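Local atomic coordinates of B-agarase (PDB entry 5Z6P), a protein that is an agarase of glycoside hydrolase family 50, an enzyme that probably hydrolyses the beta-glycosidic linkages of agarose. Residues A[448-453]-A[500-505]; A[490-495]-A[608-613]. All coordinates share one frame; numbering follows the deposited sequence.

Contact 1: A[448-453]-A[500-505]; sequences PFFANG and WCVGIF
Trp500 brings its indole to Pro448, and the rigid, puckered proline ring lies at the edge of the flat indole, with Pro448 CA near the indole plane and CD 3.7 Å from Trp500 CZ3. The carbonyl O of Trp500 accepts the N-H of Phe449 at an N-to-O distance of 3.0 Å. At Cys501 the backbone itself becomes a partner for an aromatic ring: CA lies 4.0 Å from the centroid of the Phe449 ring, over its face. Phe449 reaches it because CG lies between the backbone N and the carbonyl carbon (chi1 66°), which folds the ring back across the neighbouring strand. The small, polarisable thiol of Cys501 makes an oblique sulfur-aromatic contact with this ring, its SG 3.7 Å from Ala451 CB. Val502 returns a bond from its N to Phe449 O (2.8 Å), and its branched side chain serves three neighbours: CB stands over one face of the Phe450 ring, CG1 approaches Phe450 CZ, and CG2 meets Pro448 CB. Gly503 adds no side chain beside the Phe450 ring, and its O takes the N-H of Ala451 at 2.9 Å. Ile504 lies on the face of Ala451, its CG1 4.1 Å from the short alanine CB. Phe505 ends the ladder by giving its N-H to Ala451 O and accepting that of Gly453, while its ring runs nearly parallel to that of Phe450 but slid aside, with centroids 5.7 Å apart. The two faces have different cover: helix 478-495 packs on Phe449, Ala451 and Cys501 through Ile495, and on Ala451 also through Val491, whereas Phe450 and Val502 meet strand 299-305. Strand 501-506 is the middle of a three-stranded parallel sheet, with strand 614-615 beyond it.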
ATOM      1  N   PRO A 448     -18.762  -8.900 -12.166  1.00 18.45           N
ATOM      2  CA  PRO A 448     -17.469  -8.986 -12.857  1.00 17.08           C
ATOM      3  C   PRO A 448     -16.301  -9.070 -11.870  1.00 19.49           C
ATOM      4  O   PRO A 448     -16.438  -8.672 -10.714  1.00 17.00           O
ATOM      5  CB  PRO A 448     -17.403  -7.694 -13.655  1.00 16.53           C
ATOM      6  CG  PRO A 448     -18.852  -7.259 -13.808  1.00 18.53           C
ATOM      7  CD  PRO A 448     -19.509  -7.688 -12.543  1.00 17.67           C
ATOM      8  N   PHE A 449     -15.172  -9.593 -12.324  1.00 17.61           N
ATOM      9  CA  PHE A 449     -14.007  -9.724 -11.463  1.00 18.08           C
ATOM     10  C   PHE A 449     -12.723  -9.395 -12.241  1.00 17.71           C
ATOM     11  O   PHE A 449     -12.732  -9.368 -13.465  1.00 17.33           O
ATOM     12  CB  PHE A 449     -13.931 -11.136 -10.884  1.00 15.61           C
ATOM     13  CG  PHE A 449     -13.689 -12.193 -11.920  1.00 18.48           C
ATOM     14  CD1 PHE A 449     -14.742 -12.765 -12.610  1.00 17.87           C
ATOM     15  CD2 PHE A 449     -12.403 -12.610 -12.215  1.00 15.31           C
ATOM     16  CE1 PHE A 449     -14.511 -13.724 -13.579  1.00 15.18           C
ATOM     17  CE2 PHE A 449     -12.177 -13.551 -13.183  1.00 13.56           C
ATOM     18  CZ  PHE A 449     -13.227 -14.106 -13.869  1.00 13.56           C
ATOM     19  N   PHE A 450     -11.641  -9.136 -11.519  1.00 15.18           N
ATOM     20  CA  PHE A 450     -10.342  -8.920 -12.129  1.00 15.17           C
ATOM     21  C   PHE A 450      -9.450 -10.138 -11.838  1.00 16.29           C
ATOM     22  O   PHE A 450      -9.458 -10.657 -10.739  1.00 17.02           O
ATOM     23  CB  PHE A 450      -9.712  -7.631 -11.605  1.00 12.46           C
ATOM     24  CG  PHE A 450     -10.337  -6.366 -12.165  1.00 16.56           C
ATOM     25  CD1 PHE A 450     -11.615  -5.961 -11.795  1.00 15.24           C
ATOM     26  CD2 PHE A 450      -9.632  -5.577 -13.057  1.00 13.43           C
ATOM     27  CE1 PHE A 450     -12.168  -4.795 -12.325  1.00 15.45           C
ATOM     28  CE2 PHE A 450     -10.181  -4.405 -13.588  1.00 14.15           C
ATOM     29  CZ  PHE A 450     -11.446  -4.012 -13.219  1.00 11.04           C
ATOM     30  N   ALA A 451      -8.715 -10.607 -12.841  1.00 17.20           N
ATOM     31  CA  ALA A 451      -7.827 -11.763 -12.684  1.00 16.48           C
ATOM     32  C   ALA A 451      -6.379 -11.295 -12.500  1.00 14.70           C
ATOM     33  O   ALA A 451      -6.044 -10.159 -12.834  1.00 14.83           O
ATOM     34  CB  ALA A 451      -7.930 -12.694 -13.888  1.00 13.57           C
ATOM     35  N   ASN A 452      -5.538 -12.169 -11.961  1.00 16.21           N
ATOM     36  CA  ASN A 452      -4.143 -11.842 -11.698  1.00 16.34           C
ATOM     37  C   ASN A 452      -3.237 -13.053 -11.886  1.00 17.68           C
ATOM     38  O   ASN A 452      -3.660 -14.191 -11.686  1.00 17.49           O
ATOM     39  CB  ASN A 452      -3.974 -11.322 -10.287  1.00 16.38           C
ATOM     40  CG  ASN A 452      -4.016 -12.435  -9.260  1.00 17.18           C
ATOM     41  OD1 ASN A 452      -5.090 -12.843  -8.821  1.00 18.17           O
ATOM     42  ND2 ASN A 452      -2.852 -12.956  -8.903  1.00 13.69           N
ATOM     43  N   GLY A 453      -1.991 -12.789 -12.248  1.00 13.47           N
ATOM     44  CA  GLY A 453      -0.979 -13.810 -12.299  1.00 13.79           C
ATOM     45  C   GLY A 453       0.351 -13.204 -11.915  1.00 13.84           C
ATOM     46  O   GLY A 453       0.548 -12.004 -12.047  1.00 15.15           O
ATOM     47  N   TRP A 500     -17.058 -12.289 -17.961  1.00 19.03           N
ATOM     48  CA  TRP A 500     -17.154 -11.680 -16.635  1.00 20.51           C
ATOM     49  C   TRP A 500     -15.798 -11.215 -16.092  1.00 19.24           C
ATOM     50  O   TRP A 500     -15.739 -10.487 -15.104  1.00 18.65           O
ATOM     51  CB  TRP A 500     -17.778 -12.662 -15.630  1.00 22.41           C
ATOM     52  CG  TRP A 500     -19.260 -12.878 -15.800  1.00 20.91           C
ATOM     53  CD1 TRP A 500     -19.867 -13.893 -16.473  1.00 22.75           C
ATOM     54  CD2 TRP A 500     -20.309 -12.063 -15.274  1.00 17.70           C
ATOM     55  NE1 TRP A 500     -21.232 -13.762 -16.401  1.00 25.11           N
ATOM     56  CE2 TRP A 500     -21.529 -12.646 -15.668  1.00 22.68           C
ATOM     57  CE3 TRP A 500     -20.339 -10.896 -14.510  1.00 19.20           C
ATOM     58  CZ2 TRP A 500     -22.770 -12.099 -15.320  1.00 21.39           C
ATOM     59  CZ3 TRP A 500     -21.571 -10.353 -14.168  1.00 18.91           C
ATOM     60  CH2 TRP A 500     -22.769 -10.960 -14.568  1.00 18.25           C
ATOM     61  N   CYS A 501     -14.708 -11.655 -16.717  1.00 20.61           N
ATOM     62  CA  CYS A 501     -13.384 -11.182 -16.321  1.00 17.73           C
ATOM     63  C   CYS A 501     -13.093  -9.850 -16.967  1.00 17.27           C
ATOM     64  O   CYS A 501     -12.918  -9.787 -18.171  1.00 19.58           O
ATOM     65  CB  CYS A 501     -12.280 -12.174 -16.703  1.00 15.72           C
ATOM     66  SG  CYS A 501     -10.638 -11.567 -16.223  1.00 16.98           S
ATOM     67  N   VAL A 502     -13.015  -8.796 -16.171  1.00 19.23           N
ATOM     68  CA  VAL A 502     -12.820  -7.461 -16.716  1.00 16.76           C
ATOM     69  C   VAL A 502     -11.442  -7.313 -17.348  1.00 18.63           C
ATOM     70  O   VAL A 502     -11.302  -6.739 -18.427  1.00 15.84           O
ATOM     71  CB  VAL A 502     -12.986  -6.367 -15.643  1.00 15.86           C
ATOM     72  CG1 VAL A 502     -12.717  -5.021 -16.257  1.00 15.34           C
ATOM     73  CG2 VAL A 502     -14.402  -6.406 -15.058  1.00 16.25           C
ATOM     74  N   GLY A 503     -10.434  -7.844 -16.661  1.00 12.94           N
ATOM     75  CA  GLY A 503      -9.071  -7.755 -17.133  1.00 16.36           C
ATOM     76  C   GLY A 503      -8.102  -8.500 -16.237  1.00 14.31           C
ATOM     77  O   GLY A 503      -8.469  -8.990 -15.182  1.00 13.57           O
ATOM     78  N   ILE A 504      -6.847  -8.559 -16.675  1.00 17.76           N
ATOM     79  CA  ILE A 504      -5.820  -9.339 -16.009  1.00 15.53           C
ATOM     80  C   ILE A 504      -4.642  -8.474 -15.592  1.00 16.86           C
ATOM     81  O   ILE A 504      -4.019  -7.831 -16.431  1.00 14.72           O
ATOM     82  CB  ILE A 504      -5.306 -10.459 -16.928  1.00 16.55           C
ATOM     83  CG1 ILE A 504      -6.489 -11.275 -17.477  1.00 16.37           C
ATOM     84  CG2 ILE A 504      -4.280 -11.329 -16.184  1.00 16.57           C
ATOM     85  CD1 ILE A 504      -6.207 -11.929 -18.794  1.00 17.88           C
ATOM     86  N   PHE A 505      -4.360  -8.433 -14.294  1.00 15.15           N
ATOM     87  CA  PHE A 505      -3.147  -7.794 -13.804  1.00 15.94           C
ATOM     88  C   PHE A 505      -2.035  -8.825 -13.861  1.00 16.72           C
ATOM     89  O   PHE A 505      -2.248  -9.972 -13.497  1.00 15.88           O
ATOM     90  CB  PHE A 505      -3.268  -7.298 -12.350  1.00 14.27           C
ATOM     91  CG  PHE A 505      -4.303  -6.242 -12.124  1.00 12.13           C
ATOM     92  CD1 PHE A 505      -4.049  -4.924 -12.450  1.00 13.24           C
ATOM     93  CD2 PHE A 505      -5.501  -6.556 -11.520  1.00 12.02           C
ATOM     94  CE1 PHE A 505      -4.999  -3.942 -12.213  1.00 14.13           C
ATOM     95  CE2 PHE A 505      -6.454  -5.570 -11.288  1.00 13.37           C
ATOM     96  CZ  PHE A 505      -6.197  -4.273 -11.647  1.00 12.53           C
TER

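Contact 2: A[490-495]-A[608-613]; sequences QVKNEI and KQLPNH
Leu610 packs on Val491, Lys492 and Ile495 near the end of helix 478-495. Its two methyls divide the work: CD1 faces Val491 CG1 at 4.1 Å, the two side chains crossing at about a right angle, while CD2 touches both Lys492 CG (3.9 Å) and Ile495 CD1 (4.1 Å). A forked leucine suits this place because it can touch residues one turn apart on the helix at once. Beside it Ile495 and His613 come from opposite directions, and Ile495 CD1 sits over a face of the imidazole, 3.9 Å from its centroid, in a CH-pi contact. A chi1 of 70° and an extended chi2 of 155° carry that methyl across to the ring. His613 NE2 is meanwhile hydrogen-bonded to Thr498 O, which helps to fix the rotation of the ring.

One hydrogen bond joins the two segments, from Lys492 NZ to Gln609 O (3.0 Å). The lysine chain runs straight as far as CE and then bends (chi4 75°), bringing the amine to the carbonyl; Asp497 pairs with the same NZ in a salt bridge. Earlier in helix 478-495, Ser489 OG bonds Gln609 OE1 and Ala485 O bonds Gln609 NE2. A long aliphatic chain with a charged end therefore serves both regions: its CB and CG lie against Leu610, while its ammonium meets the backbone carbonyl of Gln609, together with a carboxylate that probably favours the charged form.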
ATOM      1  N   GLN A 490      -2.185 -20.547 -16.703  1.00 18.34           N
ATOM      2  CA  GLN A 490      -2.904 -20.773 -15.444  1.00 17.43           C
ATOM      3  C   GLN A 490      -4.083 -19.810 -15.271  1.00 18.61           C
ATOM      4  O   GLN A 490      -5.137 -20.207 -14.789  1.00 18.99           O
ATOM      5  CB  GLN A 490      -1.965 -20.656 -14.260  1.00 20.03           C
ATOM      6  CG  GLN A 490      -2.640 -20.935 -12.936  1.00 24.32           C
ATOM      7  CD  GLN A 490      -1.805 -20.510 -11.750  1.00 27.96           C
ATOM      8  OE1 GLN A 490      -2.217 -19.660 -10.961  1.00 34.61           O
ATOM      9  NE2 GLN A 490      -0.623 -21.096 -11.617  1.00 33.09           N
ATOM     10  N   VAL A 491      -3.903 -18.555 -15.676  1.00 16.27           N
ATOM     11  CA  VAL A 491      -5.007 -17.586 -15.676  1.00 19.41           C
ATOM     12  C   VAL A 491      -6.120 -18.040 -16.621  1.00 18.70           C
ATOM     13  O   VAL A 491      -7.298 -17.909 -16.307  1.00 19.67           O
ATOM     14  CB  VAL A 491      -4.546 -16.156 -16.074  1.00 16.42           C
ATOM     15  CG1 VAL A 491      -5.750 -15.213 -16.238  1.00 18.15           C
ATOM     16  CG2 VAL A 491      -3.606 -15.596 -15.033  1.00 17.46           C
ATOM     17  N   LYS A 492      -5.745 -18.601 -17.766  1.00 21.14           N
ATOM     18  CA  LYS A 492      -6.734 -19.062 -18.722  1.00 17.04           C
ATOM     19  C   LYS A 492      -7.511 -20.241 -18.162  1.00 18.50           C
ATOM     20  O   LYS A 492      -8.717 -20.320 -18.321  1.00 17.32           O
ATOM     21  CB  LYS A 492      -6.086 -19.445 -20.041  1.00 17.65           C
ATOM     22  CG  LYS A 492      -7.094 -19.898 -21.087  1.00 20.64           C
ATOM     23  CD  LYS A 492      -6.399 -20.373 -22.327  1.00 18.96           C
ATOM     24  CE  LYS A 492      -7.395 -20.843 -23.388  1.00 26.92           C
ATOM     25  NZ  LYS A 492      -8.090 -19.733 -24.070  1.00 27.28           N
ATOM     26  N   ASN A 493      -6.804 -21.155 -17.510  1.00 17.19           N
ATOM     27  CA  ASN A 493      -7.427 -22.290 -16.851  1.00 19.43           C
ATOM     28  C   ASN A 493      -8.369 -21.838 -15.717  1.00 23.38           C
ATOM     29  O   ASN A 493      -9.364 -22.494 -15.424  1.00 21.07           O
ATOM     30  CB  ASN A 493      -6.354 -23.232 -16.316  1.00 21.00           C
ATOM     31  CG  ASN A 493      -6.894 -24.607 -16.000  1.00 33.55           C
ATOM     32  OD1 ASN A 493      -7.796 -25.099 -16.674  1.00 44.25           O
ATOM     33  ND2 ASN A 493      -6.333 -25.244 -14.983  1.00 37.19           N
ATOM     34  N   GLU A 494      -8.056 -20.705 -15.099  1.00 17.70           N
ATOM     35  CA  GLU A 494      -8.882 -20.177 -14.025  1.00 19.18           C
ATOM     36  C   GLU A 494     -10.120 -19.475 -14.564  1.00 18.54           C
ATOM     37  O   GLU A 494     -11.212 -19.680 -14.067  1.00 19.46           O
ATOM     38  CB  GLU A 494      -8.090 -19.198 -13.151  1.00 17.13           C
ATOM     39  CG  GLU A 494      -7.169 -19.827 -12.136  1.00 19.19           C
ATOM     40  CD  GLU A 494      -6.162 -18.820 -11.583  1.00 24.98           C
ATOM     41  OE1 GLU A 494      -6.155 -17.653 -12.026  1.00 25.10           O
ATOM     42  OE2 GLU A 494      -5.367 -19.193 -10.716  1.00 26.66           O
ATOM     43  N   ILE A 495      -9.958 -18.635 -15.578  1.00 18.58           N
ATOM     44  CA  ILE A 495     -11.070 -17.780 -15.958  1.00 17.68           C
ATOM     45  C   ILE A 495     -11.880 -18.412 -17.079  1.00 19.71           C
ATOM     46  O   ILE A 495     -12.984 -17.961 -17.385  1.00 23.39           O
ATOM     47  CB  ILE A 495     -10.595 -16.347 -16.366  1.00 17.32           C
ATOM     48  CG1 ILE A 495      -9.844 -16.345 -17.702  1.00 15.21           C
ATOM     49  CG2 ILE A 495      -9.805 -15.681 -15.218  1.00 13.43           C
ATOM     50  CD1 ILE A 495      -9.888 -15.009 -18.411  1.00 15.73           C
ATOM     51  N   LYS A 608      -1.820 -14.320 -26.990  1.00 13.31           N
ATOM     52  CA  LYS A 608      -1.787 -15.602 -27.706  1.00 15.07           C
ATOM     53  C   LYS A 608      -2.851 -16.544 -27.179  1.00 18.39           C
ATOM     54  O   LYS A 608      -3.384 -17.359 -27.920  1.00 21.70           O
ATOM     55  CB  LYS A 608      -0.422 -16.306 -27.589  1.00 14.23           C
ATOM     56  CG  LYS A 608       0.744 -15.703 -28.414  1.00 17.79           C
ATOM     57  CD  LYS A 608       2.055 -16.445 -28.104  1.00 16.86           C
ATOM     58  CE  LYS A 608       3.280 -15.677 -28.571  1.00 16.82           C
ATOM     59  NZ  LYS A 608       4.519 -16.490 -28.455  1.00 14.15           N
ATOM     60  N   GLN A 609      -3.138 -16.444 -25.885  1.00 15.37           N
ATOM     61  CA  GLN A 609      -4.074 -17.365 -25.247  1.00 18.61           C
ATOM     62  C   GLN A 609      -5.392 -16.689 -24.863  1.00 19.86           C
ATOM     63  O   GLN A 609      -6.432 -17.342 -24.787  1.00 20.87           O
ATOM     64  CB  GLN A 609      -3.437 -17.991 -24.011  1.00 14.84           C
ATOM     65  CG  GLN A 609      -2.095 -18.671 -24.274  1.00 15.33           C
ATOM     66  CD  GLN A 609      -1.620 -19.451 -23.073  1.00 16.66           C
ATOM     67  OE1 GLN A 609      -2.371 -20.247 -22.501  1.00 15.52           O
ATOM     68  NE2 GLN A 609      -0.373 -19.222 -22.673  1.00 15.19           N
ATOM     69  N   LEU A 610      -5.342 -15.383 -24.637  1.00 14.60           N
ATOM     70  CA  LEU A 610      -6.525 -14.646 -24.200  1.00 16.64           C
ATOM     71  C   LEU A 610      -6.673 -13.337 -24.964  1.00 17.27           C
ATOM     72  O   LEU A 610      -6.627 -12.266 -24.373  1.00 16.53           O
ATOM     73  CB  LEU A 610      -6.457 -14.373 -22.688  1.00 18.23           C
ATOM     74  CG  LEU A 610      -6.529 -15.603 -21.791  1.00 17.86           C
ATOM     75  CD1 LEU A 610      -6.150 -15.278 -20.339  1.00 19.08           C
ATOM     76  CD2 LEU A 610      -7.926 -16.200 -21.858  1.00 17.98           C
ATOM     77  N   PRO A 611      -6.866 -13.431 -26.287  1.00 15.31           N
ATOM     78  CA  PRO A 611      -6.766 -12.264 -27.158  1.00 18.76           C
ATOM     79  C   PRO A 611      -7.862 -11.228 -26.928  1.00 17.75           C
ATOM     80  O   PRO A 611      -7.731 -10.118 -27.413  1.00 19.11           O
ATOM     81  CB  PRO A 611      -6.878 -12.870 -28.567  1.00 17.41           C
ATOM     82  CG  PRO A 611      -7.662 -14.102 -28.384  1.00 16.17           C
ATOM     83  CD  PRO A 611      -7.301 -14.631 -27.020  1.00 18.98           C
ATOM     84  N   ASN A 612      -8.903 -11.586 -26.189  1.00 20.65           N
ATOM     85  CA  ASN A 612     -10.079 -10.730 -26.024  1.00 16.88           C
ATOM     86  C   ASN A 612     -10.120  -9.982 -24.691  1.00 17.95           C
ATOM     87  O   ASN A 612     -11.016  -9.180 -24.448  1.00 16.71           O
ATOM     88  CB  ASN A 612     -11.347 -11.572 -26.152  1.00 16.43           C
ATOM     89  CG  ASN A 612     -11.497 -12.189 -27.516  1.00 17.63           C
ATOM     90  OD1 ASN A 612     -11.428 -11.499 -28.520  1.00 21.88           O
ATOM     91  ND2 ASN A 612     -11.683 -13.497 -27.559  1.00 20.52           N
ATOM     92  N   HIS A 613      -9.174 -10.282 -23.811  1.00 16.96           N
ATOM     93  CA  HIS A 613      -9.233  -9.759 -22.456  1.00 15.43           C
ATOM     94  C   HIS A 613      -8.205  -8.662 -22.236  1.00 19.24           C
ATOM     95  O   HIS A 613      -7.078  -8.748 -22.717  1.00 18.17           O
ATOM     96  CB  HIS A 613      -9.025 -10.874 -21.438  1.00 15.20           C
ATOM     97  CG  HIS A 613     -10.200 -11.783 -21.275  1.00 18.27           C
ATOM     98  ND1 HIS A 613     -10.438 -12.848 -22.110  1.00 19.21           N
ATOM     99  CD2 HIS A 613     -11.199 -11.792 -20.358  1.00 17.34           C
ATOM    100  CE1 HIS A 613     -11.534 -13.475 -21.722  1.00 18.08           C
ATOM    101  NE2 HIS A 613     -12.014 -12.857 -20.658  1.00 15.95           N
TER

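The centres of contact 1 and contact 2 lie about 10 Å apart, in successive layers of the same region. Along the chain their segments alternate: 448-453, 490-495, 500-505, then 608-613. Helix 478-495 is followed, after a short loop, by strand 501-506, so the chain passes from contact 2 back into contact 1, and residues 608-613 lead into strand 614-615, the third strand of the parallel sheet. The layers touch where Ile504 CD1 meets Leu610 CD1 at 3.7 Å and where Cys501 O lies 3.4 Å from His613 CD2. This alternation of parallel strands with helices packed outside them is consistent with the beta/alpha barrel expected of a catalytic domain related to the beta-galactosidases.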